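Local coordinates for centromeric protein-C, isoform A (Drosophila melanogaster, PDB 6O2K) that probably acts as an adaptor between centromeric chromatin and other proteins at the kinetochore, this chain being its dimeric cupin domain, at residues B[88-93]-B[134-139]; B[16-21]-B[64-69]; B[94-99]-B[109-114]. All coordinates share one frame; numbering follows the deposited sequence. Where two conformers were deposited one is given.

Contact 1 (B[88-93]-B[134-139]); sequences LVQFGE and VSVLMC
Gln90 lays its bent side chain obliquely across Met138: NE2 of Gln90 is 3.7 Å from CE of Met138 and equally near its CB. CG beside the backbone N (chi1 -61°) and a bend at chi2 bring the amide back toward Met138.

The backbone pairing around Gln90 is irregular. Leu88 and Met138 form an antiparallel hydrogen-bonded pair, with Met138 N to Leu88 O at 2.7 Å, and Val89 faces Leu137 in a non-hydrogen-bonded pair. Then Gln90 N (2.9 Å) and Phe91 N (3.0 Å) both donate to Val136 O, which is the signature of a classic beta bulge; Val136 N returns a bond to Phe91 O. Beyond it, the Phe91 ring meets Val134 O at its edge, CD1 being 3.6 Å from that oxygen. Ser135 OG takes a weak bond from Glu93 N at 3.4 Å, while its stronger partner is Asn129 OD1.

At Gln90 the chain turns a corner from strand 85-89 toward strand 93-99 in the other sheet. Strand 64-69 flanks 135-141, Tyr66 touching Gln90 and Met138; Met15 and Arg19 of helix 6-19 pack on Phe91, and Leu88 of the second subunit reaches Met138.

Contact 2 (B[16-21]-B[64-69]); sequences QWLRGV and LGYMRF
Polar contacts centre on Arg68, whose guanidinium reaches the last turn of helix 6-19 and donates to two backbone carbonyls there. NE meets Leu18 O at 2.8 Å with an N-H...O angle of 162°, although it approaches from above that carbonyl's plane. NH1 bonds Trp17 O at 3.0 Å, nearly along the C=O axis but with a more bent hydrogen bond. Both oxygens lie close to the guanidinium plane, so the two bonds fix its rotation. An extended chain, CG anti to the backbone N at chi1 178°, carries the group across before it bends at chi3. Arg68 NH2 has a salt bridge to Asp52, while Tyr66 OH bonds Tyr56 OH.

Van der Waals contact adds Gly20 CA over one guanidinium face, 3.4 Å from Arg68 NH1. Two residues earlier in the strand, Tyr66 receives CD2 of Leu18 over one ring face in a CH-pi contact, 4.0 Å from the ring centroid and 17° off its normal.

Positive phi at Gly20, the bond Gly20 N to Trp17 O and a weak one from Val21 N to Gln16 O define a Schellman motif; here an arginine from strand 64-69 of the cupin beta fold engages carbonyls at that helix C-terminus.

Contact 3 (B[94-99]-B[109-114]); sequences FNVETL and SVLRVG
Phe94 and Leu111 form an antiparallel hydrogen-bonded pair that sets the register of strands 94-99 and 109-112: Phe94 N donates to Leu111 O at 2.9 Å and Leu111 N donates back to Phe94 O. Val96 and Ser109 repeat the pattern, with Val96 N to Ser109 O at 2.9 Å. Between them, Asn95 and Val110 are a non-hydrogen-bonded pair, their CA atoms 4.7 Å apart. There the strands gain two CA-H...O contacts, Asn95 CA to Ser109 O at 3.4 Å and Val110 CA to Phe94 O at 3.5 Å. The strand axes run at 145° to one another, evidence of twist in the pairing.

Side-chain packing differs between the two faces. On one, CG2 of Val96 and CD1 of Leu111 touch at 3.8 Å. The CG2 methyl lies beside the backbone N of Val96, since CG1 occupies the anti place (chi1 179°). On the other face Asn95 and Val110 run side by side, the amide OD1 coming 3.4 Å from Val110 CG2.

A water bridges the strands at Val96 and Ser109. It donates to Val96 O and to Ser109 OG, the latter at 2.7 Å, and also bonds Thr98 OG1, tying three polar groups of the hairpin together. The strongest polar partner of Ser109 OG is Asn34 ND2 of the second subunit.

Strand 107-112 is the outermost strand of its four-stranded sheet within this chain, and strand 93-99 lies between it and strand 124-129. Toward the other sheet, Phe94 packs edge-to-face on Phe69 and also touches Ser135 and Leu137, while Ile117 of strand 116-119 touches Ser109 and Leu111; Val37 of the second subunit packs against the same two residues.

Overall arrangement
From the N terminus, helix 6-19 comes first, and contact 2 closes the long loop from its end to strand 64-69. Contact 1 follows in series, joining 88-93 to 134-139, and contact 3 is a hairpin nested inside the loop that contact 1 closes. Contacts 1 and 2 share a sheet, since strands 64-69 and 135-141 are neighbours, with Met67 N 2.9 Å from Leu137 O. The chain carries on from contact 1 into contact 3, and the Glu93-Arg112 salt bridge joins them again. Contacts 2 and 3, their centres about 17 Å apart, meet through Phe69 and Phe94, linking the two sheets. All three touch the second subunit.

Contact 1 (B[88-93]-B[134-139])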
ATOM      1  N   LEU B  88      -6.572   1.743  -3.117  1.00 16.67           N
ATOM      2  CA  LEU B  88      -5.350   2.286  -3.696  0.55 18.50           C
ATOM      3  C   LEU B  88      -4.878   1.359  -4.806  1.00 18.23           C
ATOM      4  O   LEU B  88      -4.532   0.199  -4.540  1.00 23.62           O
ATOM      5  CB  LEU B  88      -4.274   2.445  -2.617  0.55 15.57           C
ATOM      6  CG  LEU B  88      -2.878   2.900  -3.030  0.55 19.80           C
ATOM      7  CD1 LEU B  88      -2.922   4.277  -3.670  0.55 19.49           C
ATOM      8  CD2 LEU B  88      -1.990   2.913  -1.795  0.55 14.50           C
ATOM      9  N   VAL B  89      -4.838   1.868  -6.036  1.00 18.41           N
ATOM     10  CA  VAL B  89      -4.559   1.018  -7.191  1.00 17.22           C
ATOM     11  C   VAL B  89      -3.084   0.617  -7.203  1.00 19.91           C
ATOM     12  O   VAL B  89      -2.184   1.468  -7.173  1.00 16.34           O
ATOM     13  CB  VAL B  89      -4.966   1.716  -8.494  1.00 15.35           C
ATOM     14  CG1 VAL B  89      -4.592   0.867  -9.693  1.00 18.68           C
ATOM     15  CG2 VAL B  89      -6.476   1.972  -8.488  1.00 20.10           C
ATOM     16  N   GLN B  90      -2.836  -0.695  -7.240  1.00 19.62           N
ATOM     17  CA  GLN B  90      -1.494  -1.262  -7.322  1.00 20.42           C
ATOM     18  C   GLN B  90      -1.080  -1.564  -8.744  1.00 21.43           C
ATOM     19  O   GLN B  90       0.119  -1.489  -9.070  1.00 20.31           O
ATOM     20  CB  GLN B  90      -1.413  -2.554  -6.508  1.00 20.17           C
ATOM     21  CG  GLN B  90      -1.710  -2.353  -5.045  1.00 20.62           C
ATOM     22  CD  GLN B  90      -0.602  -1.578  -4.379  1.00 26.21           C
ATOM     23  OE1 GLN B  90       0.539  -2.027  -4.339  1.00 27.23           O
ATOM     24  NE2 GLN B  90      -0.932  -0.396  -3.866  1.00 27.03           N
ATOM     25  N   PHE B  91      -2.036  -1.931  -9.594  1.00 17.64           N
ATOM     26  CA  PHE B  91      -1.715  -2.177 -10.994  1.00 20.38           C
ATOM     27  C   PHE B  91      -3.002  -2.073 -11.792  1.00 25.14           C
ATOM     28  O   PHE B  91      -4.049  -2.548 -11.346  1.00 23.06           O
ATOM     29  CB  PHE B  91      -1.072  -3.560 -11.204  1.00 24.31           C
ATOM     30  CG  PHE B  91      -0.602  -3.806 -12.616  1.00 22.64           C
ATOM     31  CD1 PHE B  91      -1.447  -4.383 -13.552  1.00 25.06           C
ATOM     32  CD2 PHE B  91       0.677  -3.444 -13.013  1.00 26.66           C
ATOM     33  CE1 PHE B  91      -1.025  -4.595 -14.853  1.00 26.62           C
ATOM     34  CE2 PHE B  91       1.117  -3.666 -14.315  1.00 25.80           C
ATOM     35  CZ  PHE B  91       0.271  -4.236 -15.237  1.00 31.14           C
ATOM     36  N   GLY B  92      -2.925  -1.452 -12.958  1.00 22.62           N
ATOM     37  CA  GLY B  92      -4.091  -1.417 -13.822  1.00 19.72           C
ATOM     38  C   GLY B  92      -4.954  -0.185 -13.667  1.00 22.01           C
ATOM     39  O   GLY B  92      -4.458   0.891 -13.325  1.00 21.41           O
ATOM     40  N   GLU B  93      -6.252  -0.336 -13.918  1.00 24.15           N
ATOM     41  CA  GLU B  93      -7.190   0.781 -13.947  0.54 20.47           C
ATOM     42  C   GLU B  93      -8.543   0.293 -13.444  1.00 18.69           C
ATOM     43  O   GLU B  93      -8.954  -0.835 -13.764  1.00 19.34           O
ATOM     44  CB  GLU B  93      -7.319   1.341 -15.374  0.54 22.68           C
ATOM     45  CG  GLU B  93      -8.028   2.692 -15.508  0.54 21.09           C
ATOM     46  CD  GLU B  93      -8.126   3.148 -16.963  0.54 25.56           C
ATOM     47  OE1 GLU B  93      -7.334   2.652 -17.798  0.54 30.24           O
ATOM     48  OE2 GLU B  93      -9.001   3.982 -17.284  0.54 28.27           O
ATOM     49  N   VAL B 134      -5.549  -8.261 -16.002  1.00 28.00           N
ATOM     50  CA  VAL B 134      -5.768  -8.347 -14.567  1.00 25.21           C
ATOM     51  C   VAL B 134      -5.320  -7.042 -13.923  1.00 29.83           C
ATOM     52  O   VAL B 134      -4.213  -6.553 -14.182  1.00 26.68           O
ATOM     53  CB  VAL B 134      -5.010  -9.543 -13.977  1.00 26.33           C
ATOM     54  CG1 VAL B 134      -5.023  -9.472 -12.459  1.00 28.05           C
ATOM     55  CG2 VAL B 134      -5.626 -10.841 -14.447  1.00 32.57           C
ATOM     56  N   SER B 135      -6.189  -6.461 -13.100  1.00 25.84           N
ATOM     57  CA  SER B 135      -5.829  -5.279 -12.319  1.00 26.94           C
ATOM     58  C   SER B 135      -5.878  -5.627 -10.840  1.00 24.20           C
ATOM     59  O   SER B 135      -6.556  -6.574 -10.427  1.00 23.02           O
ATOM     60  CB  SER B 135      -6.751  -4.080 -12.596  1.00 26.44           C
ATOM     61  OG  SER B 135      -6.711  -3.691 -13.955  1.00 21.85           O
ATOM     62  N   VAL B 136      -5.155  -4.846 -10.039  1.00 18.97           N
ATOM     63  CA  VAL B 136      -4.971  -5.142  -8.624  1.00 19.14           C
ATOM     64  C   VAL B 136      -5.125  -3.856  -7.829  1.00 22.31           C
ATOM     65  O   VAL B 136      -4.504  -2.841  -8.165  1.00 19.71           O
ATOM     66  CB  VAL B 136      -3.585  -5.755  -8.352  1.00 21.06           C
ATOM     67  CG1 VAL B 136      -3.405  -6.026  -6.871  1.00 19.93           C
ATOM     68  CG2 VAL B 136      -3.389  -7.024  -9.167  1.00 25.78           C
ATOM     69  N   LEU B 137      -5.924  -3.901  -6.763  1.00 21.99           N
ATOM     70  CA  LEU B 137      -5.986  -2.762  -5.853  1.00 19.90           C
ATOM     71  C   LEU B 137      -5.723  -3.206  -4.426  1.00 17.90           C
ATOM     72  O   LEU B 137      -5.970  -4.354  -4.053  1.00 22.80           O
ATOM     73  CB  LEU B 137      -7.324  -2.002  -5.929  1.00 26.41           C
ATOM     74  CG  LEU B 137      -8.657  -2.622  -5.507  1.00 27.63           C
ATOM     75  CD1 LEU B 137      -8.811  -2.664  -3.999  1.00 25.33           C
ATOM     76  CD2 LEU B 137      -9.791  -1.818  -6.121  1.00 29.01           C
ATOM     77  N   MET B 138      -5.179  -2.282  -3.643  1.00 14.79           N
ATOM     78  CA  MET B 138      -4.967  -2.490  -2.218  1.00 20.23           C
ATOM     79  C   MET B 138      -6.175  -1.942  -1.473  1.00 20.51           C
ATOM     80  O   MET B 138      -6.644  -0.837  -1.763  1.00 22.45           O
ATOM     81  CB  MET B 138      -3.687  -1.791  -1.746  1.00 17.51           C
ATOM     82  CG  MET B 138      -3.359  -1.971  -0.257  1.00 19.29           C
ATOM     83  SD  MET B 138      -1.919  -0.956   0.273  1.00 22.59           S
ATOM     84  CE  MET B 138      -0.542  -1.842  -0.487  1.00 21.02           C
ATOM     85  N   CYS B 139      -6.683  -2.728  -0.534  1.00 15.63           N
ATOM     86  CA  CYS B 139      -7.832  -2.385   0.294  0.76 13.56           C
ATOM     87  C   CYS B 139      -7.340  -2.113   1.713  1.00 18.58           C
ATOM     88  O   CYS B 139      -6.804  -3.026   2.355  1.00 19.74           O
ATOM     89  CB  CYS B 139      -8.831  -3.544   0.264  0.76 18.80           C
ATOM     90  SG  CYS B 139     -10.253  -3.388   1.345  0.76 21.49           S
TER

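Contact 2 (B[16-21]-B[64-69])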
ATOM      1  N   GLN B  16       4.137  -9.458 -10.209  1.00 23.10           N
ATOM      2  CA  GLN B  16       3.709 -10.593 -11.022  1.00 25.04           C
ATOM      3  C   GLN B  16       2.911 -11.588 -10.192  1.00 24.22           C
ATOM      4  O   GLN B  16       1.923 -12.161 -10.670  1.00 32.93           O
ATOM      5  CB  GLN B  16       4.928 -11.265 -11.654  1.00 30.78           C
ATOM      6  CG  GLN B  16       5.555 -10.429 -12.750  1.00 39.24           C
ATOM      7  CD  GLN B  16       5.727 -11.201 -14.035  1.00 56.33           C
ATOM      8  OE1 GLN B  16       6.393 -12.236 -14.065  1.00 61.72           O
ATOM      9  NE2 GLN B  16       5.114 -10.709 -15.107  1.00 61.12           N
ATOM     10  N   TRP B  17       3.312 -11.790  -8.934  1.00 28.82           N
ATOM     11  CA  TRP B  17       2.548 -12.678  -8.063  1.00 31.18           C
ATOM     12  C   TRP B  17       1.172 -12.098  -7.737  1.00 29.24           C
ATOM     13  O   TRP B  17       0.167 -12.827  -7.740  1.00 27.44           O
ATOM     14  CB  TRP B  17       3.334 -12.959  -6.785  1.00 32.88           C
ATOM     15  CG  TRP B  17       2.727 -14.044  -5.979  1.00 43.19           C
ATOM     16  CD1 TRP B  17       2.823 -15.389  -6.197  1.00 48.68           C
ATOM     17  CD2 TRP B  17       1.898 -13.882  -4.832  1.00 45.55           C
ATOM     18  NE1 TRP B  17       2.113 -16.073  -5.244  1.00 51.36           N
ATOM     19  CE2 TRP B  17       1.530 -15.169  -4.396  1.00 49.25           C
ATOM     20  CE3 TRP B  17       1.427 -12.774  -4.134  1.00 43.23           C
ATOM     21  CZ2 TRP B  17       0.722 -15.376  -3.289  1.00 51.43           C
ATOM     22  CZ3 TRP B  17       0.626 -12.979  -3.037  1.00 48.07           C
ATOM     23  CH2 TRP B  17       0.278 -14.270  -2.625  1.00 50.22           C
ATOM     24  N   LEU B  18       1.099 -10.795  -7.447  1.00 25.34           N
ATOM     25  CA  LEU B  18      -0.200 -10.178  -7.192  1.00 25.88           C
ATOM     26  C   LEU B  18      -1.098 -10.286  -8.416  1.00 29.58           C
ATOM     27  O   LEU B  18      -2.303 -10.540  -8.291  1.00 30.46           O
ATOM     28  CB  LEU B  18      -0.038  -8.710  -6.771  1.00 20.19           C
ATOM     29  CG  LEU B  18       0.643  -8.483  -5.424  1.00 26.30           C
ATOM     30  CD1 LEU B  18       0.990  -7.008  -5.179  1.00 23.22           C
ATOM     31  CD2 LEU B  18      -0.212  -9.043  -4.304  1.00 25.75           C
ATOM     32  N   ARG B  19      -0.527 -10.110  -9.609  1.00 28.14           N
ATOM     33  CA  ARG B  19      -1.306 -10.198 -10.839  1.00 32.14           C
ATOM     34  C   ARG B  19      -1.714 -11.624 -11.178  1.00 31.44           C
ATOM     35  O   ARG B  19      -2.540 -11.815 -12.080  1.00 29.57           O
ATOM     36  CB  ARG B  19      -0.513  -9.614 -12.015  1.00 29.57           C
ATOM     37  CG  ARG B  19      -0.359  -8.087 -11.991  1.00 29.70           C
ATOM     38  CD  ARG B  19       0.759  -7.650 -12.931  1.00 34.75           C
ATOM     39  NE  ARG B  19       0.337  -7.660 -14.333  1.00 33.54           N
ATOM     40  CZ  ARG B  19       1.151  -7.450 -15.363  1.00 41.81           C
ATOM     41  NH1 ARG B  19       2.445  -7.211 -15.162  1.00 42.14           N
ATOM     42  NH2 ARG B  19       0.673  -7.468 -16.598  1.00 44.02           N
ATOM     43  N   GLY B  20      -1.157 -12.623 -10.500  1.00 28.79           N
ATOM     44  CA  GLY B  20      -1.446 -13.998 -10.856  1.00 29.69           C
ATOM     45  C   GLY B  20      -0.729 -14.498 -12.088  1.00 36.99           C
ATOM     46  O   GLY B  20      -1.007 -15.616 -12.533  1.00 40.86           O
ATOM     47  N   VAL B  21       0.181 -13.704 -12.660  1.00 36.78           N
ATOM     48  CA  VAL B  21       0.949 -14.136 -13.825  1.00 42.30           C
ATOM     49  C   VAL B  21       2.274 -14.778 -13.443  1.00 43.13           C
ATOM     50  O   VAL B  21       2.985 -15.282 -14.322  1.00 48.21           O
ATOM     51  CB  VAL B  21       1.203 -12.957 -14.787  1.00 41.03           C
ATOM     52  CG1 VAL B  21      -0.082 -12.184 -15.034  1.00 39.33           C
ATOM     53  CG2 VAL B  21       2.267 -12.041 -14.235  1.00 43.42           C
ATOM     54  N   LEU B  64      -5.909  -4.946   5.889  1.00 15.94           N
ATOM     55  CA  LEU B  64      -5.021  -4.504   4.820  1.00 14.12           C
ATOM     56  C   LEU B  64      -4.809  -5.675   3.868  1.00 17.61           C
ATOM     57  O   LEU B  64      -4.345  -6.733   4.298  1.00 19.70           O
ATOM     58  CB  LEU B  64      -3.690  -4.015   5.392  1.00 15.91           C
ATOM     59  CG  LEU B  64      -2.680  -3.471   4.392  1.00 24.67           C
ATOM     60  CD1 LEU B  64      -3.193  -2.190   3.810  1.00 25.40           C
ATOM     61  CD2 LEU B  64      -1.332  -3.239   5.083  1.00 27.03           C
ATOM     62  N   GLY B  65      -5.179  -5.509   2.601  1.00 18.60           N
ATOM     63  CA  GLY B  65      -5.097  -6.633   1.685  1.00 19.67           C
ATOM     64  C   GLY B  65      -5.172  -6.191   0.239  1.00 19.15           C
ATOM     65  O   GLY B  65      -5.086  -5.005  -0.072  1.00 20.62           O
ATOM     66  N   TYR B  66      -5.351  -7.169  -0.648  1.00 17.77           N
ATOM     67  CA  TYR B  66      -5.395  -6.938  -2.085  1.00 19.83           C
ATOM     68  C   TYR B  66      -6.627  -7.596  -2.679  1.00 20.85           C
ATOM     69  O   TYR B  66      -7.017  -8.698  -2.268  1.00 21.95           O
ATOM     70  CB  TYR B  66      -4.143  -7.491  -2.799  1.00 21.38           C
ATOM     71  CG  TYR B  66      -2.859  -6.870  -2.300  1.00 19.94           C
ATOM     72  CD1 TYR B  66      -2.424  -5.648  -2.781  1.00 19.64           C
ATOM     73  CD2 TYR B  66      -2.090  -7.515  -1.331  1.00 18.80           C
ATOM     74  CE1 TYR B  66      -1.241  -5.064  -2.300  1.00 20.69           C
ATOM     75  CE2 TYR B  66      -0.919  -6.960  -0.859  1.00 19.12           C
ATOM     76  CZ  TYR B  66      -0.501  -5.732  -1.341  1.00 19.82           C
ATOM     77  OH  TYR B  66       0.664  -5.190  -0.842  1.00 17.30           O
ATOM     78  N   MET B  67      -7.218  -6.914  -3.659  1.00 19.80           N
ATOM     79  CA  MET B  67      -8.233  -7.471  -4.541  1.00 24.19           C
ATOM     80  C   MET B  67      -7.644  -7.600  -5.937  1.00 22.92           C
ATOM     81  O   MET B  67      -7.126  -6.619  -6.484  1.00 20.23           O
ATOM     82  CB  MET B  67      -9.471  -6.577  -4.588  1.00 18.39           C
ATOM     83  CG  MET B  67     -10.088  -6.280  -3.253  1.00 18.87           C
ATOM     84  SD  MET B  67     -11.627  -5.366  -3.527  1.00 24.27           S
ATOM     85  CE  MET B  67     -11.910  -4.646  -1.904  1.00 23.00           C
ATOM     86  N   ARG B  68      -7.736  -8.804  -6.501  1.00 18.89           N
ATOM     87  CA  ARG B  68      -7.268  -9.136  -7.839  1.00 23.34           C
ATOM     88  C   ARG B  68      -8.494  -9.342  -8.718  1.00 24.00           C
ATOM     89  O   ARG B  68      -9.345 -10.206  -8.421  1.00 25.80           O
ATOM     90  CB  ARG B  68      -6.394 -10.398  -7.826  1.00 22.74           C
ATOM     91  CG  ARG B  68      -5.911 -10.832  -9.198  1.00 26.76           C
ATOM     92  CD  ARG B  68      -5.554 -12.319  -9.215  1.00 32.84           C
ATOM     93  NE  ARG B  68      -4.224 -12.565  -8.671  1.00 36.79           N
ATOM     94  CZ  ARG B  68      -3.849 -13.701  -8.094  1.00 37.57           C
ATOM     95  NH1 ARG B  68      -2.614 -13.829  -7.642  1.00 32.23           N
ATOM     96  NH2 ARG B  68      -4.704 -14.708  -7.965  1.00 33.92           N
ATOM     97  N   PHE B  69      -8.581  -8.538  -9.779  1.00 21.71           N
ATOM     98  CA  PHE B  69      -9.712  -8.519 -10.693  1.00 23.00           C
ATOM     99  C   PHE B  69      -9.289  -9.087 -12.035  1.00 25.61           C
ATOM    100  O   PHE B  69      -8.281  -8.661 -12.616  1.00 24.49           O
ATOM    101  CB  PHE B  69     -10.243  -7.104 -10.933  1.00 23.55           C
ATOM    102  CG  PHE B  69     -11.077  -6.547  -9.814  1.00 23.83           C
ATOM    103  CD1 PHE B  69     -10.499  -6.233  -8.597  1.00 24.74           C
ATOM    104  CD2 PHE B  69     -12.433  -6.294 -10.001  1.00 25.26           C
ATOM    105  CE1 PHE B  69     -11.256  -5.675  -7.571  1.00 21.26           C
ATOM    106  CE2 PHE B  69     -13.207  -5.741  -8.980  1.00 22.67           C
ATOM    107  CZ  PHE B  69     -12.612  -5.446  -7.757  1.00 23.29           C
TER

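Contact 3 (B[94-99]-B[109-114])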
ATOM      1  N   PHE B  94      -9.236   1.137 -12.685  1.00 18.67           N
ATOM      2  CA  PHE B  94     -10.514   0.760 -12.102  1.00 19.47           C
ATOM      3  C   PHE B  94     -11.526   1.882 -12.277  1.00 24.54           C
ATOM      4  O   PHE B  94     -11.181   3.063 -12.252  1.00 21.65           O
ATOM      5  CB  PHE B  94     -10.381   0.442 -10.601  1.00 18.09           C
ATOM      6  CG  PHE B  94      -9.696  -0.865 -10.307  1.00 21.24           C
ATOM      7  CD1 PHE B  94     -10.411  -2.055 -10.326  1.00 17.59           C
ATOM      8  CD2 PHE B  94      -8.337  -0.905 -10.004  1.00 22.55           C
ATOM      9  CE1 PHE B  94      -9.783  -3.258 -10.044  1.00 21.75           C
ATOM     10  CE2 PHE B  94      -7.703  -2.111  -9.725  1.00 20.76           C
ATOM     11  CZ  PHE B  94      -8.427  -3.289  -9.751  1.00 21.89           C
ATOM     12  N   ASN B  95     -12.788   1.496 -12.434  1.00 20.62           N
ATOM     13  CA  ASN B  95     -13.916   2.403 -12.345  1.00 22.74           C
ATOM     14  C   ASN B  95     -14.634   2.121 -11.034  1.00 22.29           C
ATOM     15  O   ASN B  95     -14.969   0.961 -10.748  1.00 21.19           O
ATOM     16  CB  ASN B  95     -14.871   2.212 -13.525  1.00 27.57           C
ATOM     17  CG  ASN B  95     -14.261   2.628 -14.850  1.00 30.86           C
ATOM     18  OD1 ASN B  95     -13.383   3.488 -14.903  1.00 36.34           O
ATOM     19  ND2 ASN B  95     -14.742   2.030 -15.933  1.00 30.83           N
ATOM     20  N   VAL B  96     -14.872   3.170 -10.245  1.00 20.13           N
ATOM     21  CA  VAL B  96     -15.515   3.047  -8.938  1.00 21.60           C
ATOM     22  C   VAL B  96     -16.767   3.910  -8.926  1.00 20.83           C
ATOM     23  O   VAL B  96     -16.708   5.092  -9.273  1.00 23.66           O
ATOM     24  CB  VAL B  96     -14.564   3.457  -7.798  1.00 21.00           C
ATOM     25  CG1 VAL B  96     -15.275   3.348  -6.436  1.00 20.35           C
ATOM     26  CG2 VAL B  96     -13.274   2.608  -7.836  1.00 18.84           C
ATOM     27  N   GLU B  97     -17.893   3.321  -8.516  1.00 19.92           N
ATOM     28  CA  GLU B  97     -19.151   4.045  -8.362  1.00 17.89           C
ATOM     29  C   GLU B  97     -19.480   4.143  -6.881  1.00 21.97           C
ATOM     30  O   GLU B  97     -19.452   3.125  -6.180  1.00 21.60           O
ATOM     31  CB  GLU B  97     -20.303   3.348  -9.100  1.00 20.56           C
ATOM     32  CG  GLU B  97     -19.942   2.711 -10.447  1.00 33.23           C
ATOM     33  CD  GLU B  97     -19.511   3.722 -11.506  1.00 45.99           C
ATOM     34  OE1 GLU B  97     -18.482   3.472 -12.183  1.00 42.57           O
ATOM     35  OE2 GLU B  97     -20.195   4.759 -11.665  1.00 48.15           O
ATOM     36  N   THR B  98     -19.786   5.363  -6.404  1.00 18.85           N
ATOM     37  CA  THR B  98     -20.070   5.586  -4.989  1.00 18.88           C
ATOM     38  C   THR B  98     -21.369   6.357  -4.810  1.00 20.97           C
ATOM     39  O   THR B  98     -21.678   7.252  -5.601  1.00 17.91           O
ATOM     40  CB  THR B  98     -18.942   6.363  -4.270  1.00 19.38           C
ATOM     41  OG1 THR B  98     -18.658   7.578  -4.974  1.00 20.70           O
ATOM     42  CG2 THR B  98     -17.672   5.518  -4.183  1.00 22.06           C
ATOM     43  N   LEU B  99     -22.113   6.003  -3.754  1.00 17.21           N
ATOM     44  CA  LEU B  99     -23.305   6.716  -3.302  1.00 21.73           C
ATOM     45  C   LEU B  99     -23.155   6.920  -1.799  1.00 20.66           C
ATOM     46  O   LEU B  99     -23.188   5.951  -1.030  1.00 20.37           O
ATOM     47  CB  LEU B  99     -24.583   5.932  -3.621  1.00 20.37           C
ATOM     48  CG  LEU B  99     -25.869   6.539  -3.048  1.00 23.68           C
ATOM     49  CD1 LEU B  99     -26.122   7.924  -3.617  1.00 22.24           C
ATOM     50  CD2 LEU B  99     -27.063   5.613  -3.291  1.00 25.41           C
ATOM     51  N   SER B 109     -15.848   7.495 -10.643  1.00 22.37           N
ATOM     52  CA  SER B 109     -14.450   7.900 -10.614  1.00 23.44           C
ATOM     53  C   SER B 109     -13.599   6.868 -11.335  1.00 25.35           C
ATOM     54  O   SER B 109     -13.895   5.673 -11.309  1.00 25.64           O
ATOM     55  CB  SER B 109     -13.918   8.084  -9.177  1.00 26.26           C
ATOM     56  OG  SER B 109     -14.845   8.754  -8.339  1.00 28.04           O
ATOM     57  N   VAL B 110     -12.535   7.337 -11.979  1.00 17.16           N
ATOM     58  CA  VAL B 110     -11.596   6.466 -12.684  1.00 18.34           C
ATOM     59  C   VAL B 110     -10.254   6.578 -11.989  1.00 24.10           C
ATOM     60  O   VAL B 110      -9.735   7.690 -11.832  1.00 21.92           O
ATOM     61  CB  VAL B 110     -11.454   6.838 -14.168  1.00 23.23           C
ATOM     62  CG1 VAL B 110     -10.488   5.860 -14.875  1.00 23.81           C
ATOM     63  CG2 VAL B 110     -12.803   6.868 -14.846  1.00 23.82           C
ATOM     64  N   LEU B 111      -9.684   5.428 -11.599  1.00 21.13           N
ATOM     65  CA  LEU B 111      -8.436   5.373 -10.847  1.00 23.10           C
ATOM     66  C   LEU B 111      -7.372   4.624 -11.642  1.00 24.31           C
ATOM     67  O   LEU B 111      -7.606   3.496 -12.104  1.00 21.48           O
ATOM     68  CB  LEU B 111      -8.631   4.702  -9.482  1.00 17.40           C
ATOM     69  CG  LEU B 111      -9.767   5.247  -8.576  1.00 19.70           C
ATOM     70  CD1 LEU B 111      -9.907   4.359  -7.356  1.00 19.10           C
ATOM     71  CD2 LEU B 111      -9.493   6.680  -8.144  1.00 17.62           C
ATOM     72  N   ARG B 112      -6.201   5.239 -11.773  1.00 19.97           N
ATOM     73  CA  ARG B 112      -5.033   4.586 -12.350  1.00 23.80           C
ATOM     74  C   ARG B 112      -4.027   4.299 -11.241  1.00 20.97           C
ATOM     75  O   ARG B 112      -4.242   4.624 -10.076  1.00 18.70           O
ATOM     76  CB  ARG B 112      -4.402   5.443 -13.449  1.00 24.65           C
ATOM     77  CG  ARG B 112      -5.218   5.502 -14.725  1.00 37.95           C
ATOM     78  CD  ARG B 112      -4.838   6.684 -15.600  1.00 45.98           C
ATOM     79  NE  ARG B 112      -5.969   7.589 -15.780  1.00 53.12           N
ATOM     80  CZ  ARG B 112      -7.023   7.330 -16.549  1.00 58.68           C
ATOM     81  NH1 ARG B 112      -7.097   6.189 -17.227  1.00 63.07           N
ATOM     82  NH2 ARG B 112      -8.008   8.214 -16.644  1.00 56.63           N
ATOM     83  N   VAL B 113      -2.902   3.693 -11.619  1.00 19.93           N
ATOM     84  CA  VAL B 113      -1.987   3.177 -10.611  1.00 20.59           C
ATOM     85  C   VAL B 113      -1.494   4.302  -9.706  1.00 19.91           C
ATOM     86  O   VAL B 113      -1.142   5.398 -10.164  1.00 18.01           O
ATOM     87  CB  VAL B 113      -0.828   2.428 -11.290  1.00 17.16           C
ATOM     88  CG1 VAL B 113       0.089   3.391 -12.054  1.00 19.83           C
ATOM     89  CG2 VAL B 113      -0.062   1.612 -10.254  1.00 16.69           C
ATOM     90  N   GLY B 114      -1.508   4.037  -8.398  1.00 17.17           N
ATOM     91  CA  GLY B 114      -1.139   5.007  -7.391  1.00 18.80           C
ATOM     92  C   GLY B 114      -2.255   5.934  -6.967  1.00 17.57           C
ATOM     93  O   GLY B 114      -2.080   6.680  -5.984  1.00 18.67           O
TER
HETATM   94  O   HOH W   1     -16.821   7.225  -7.246  1.00 19.54           O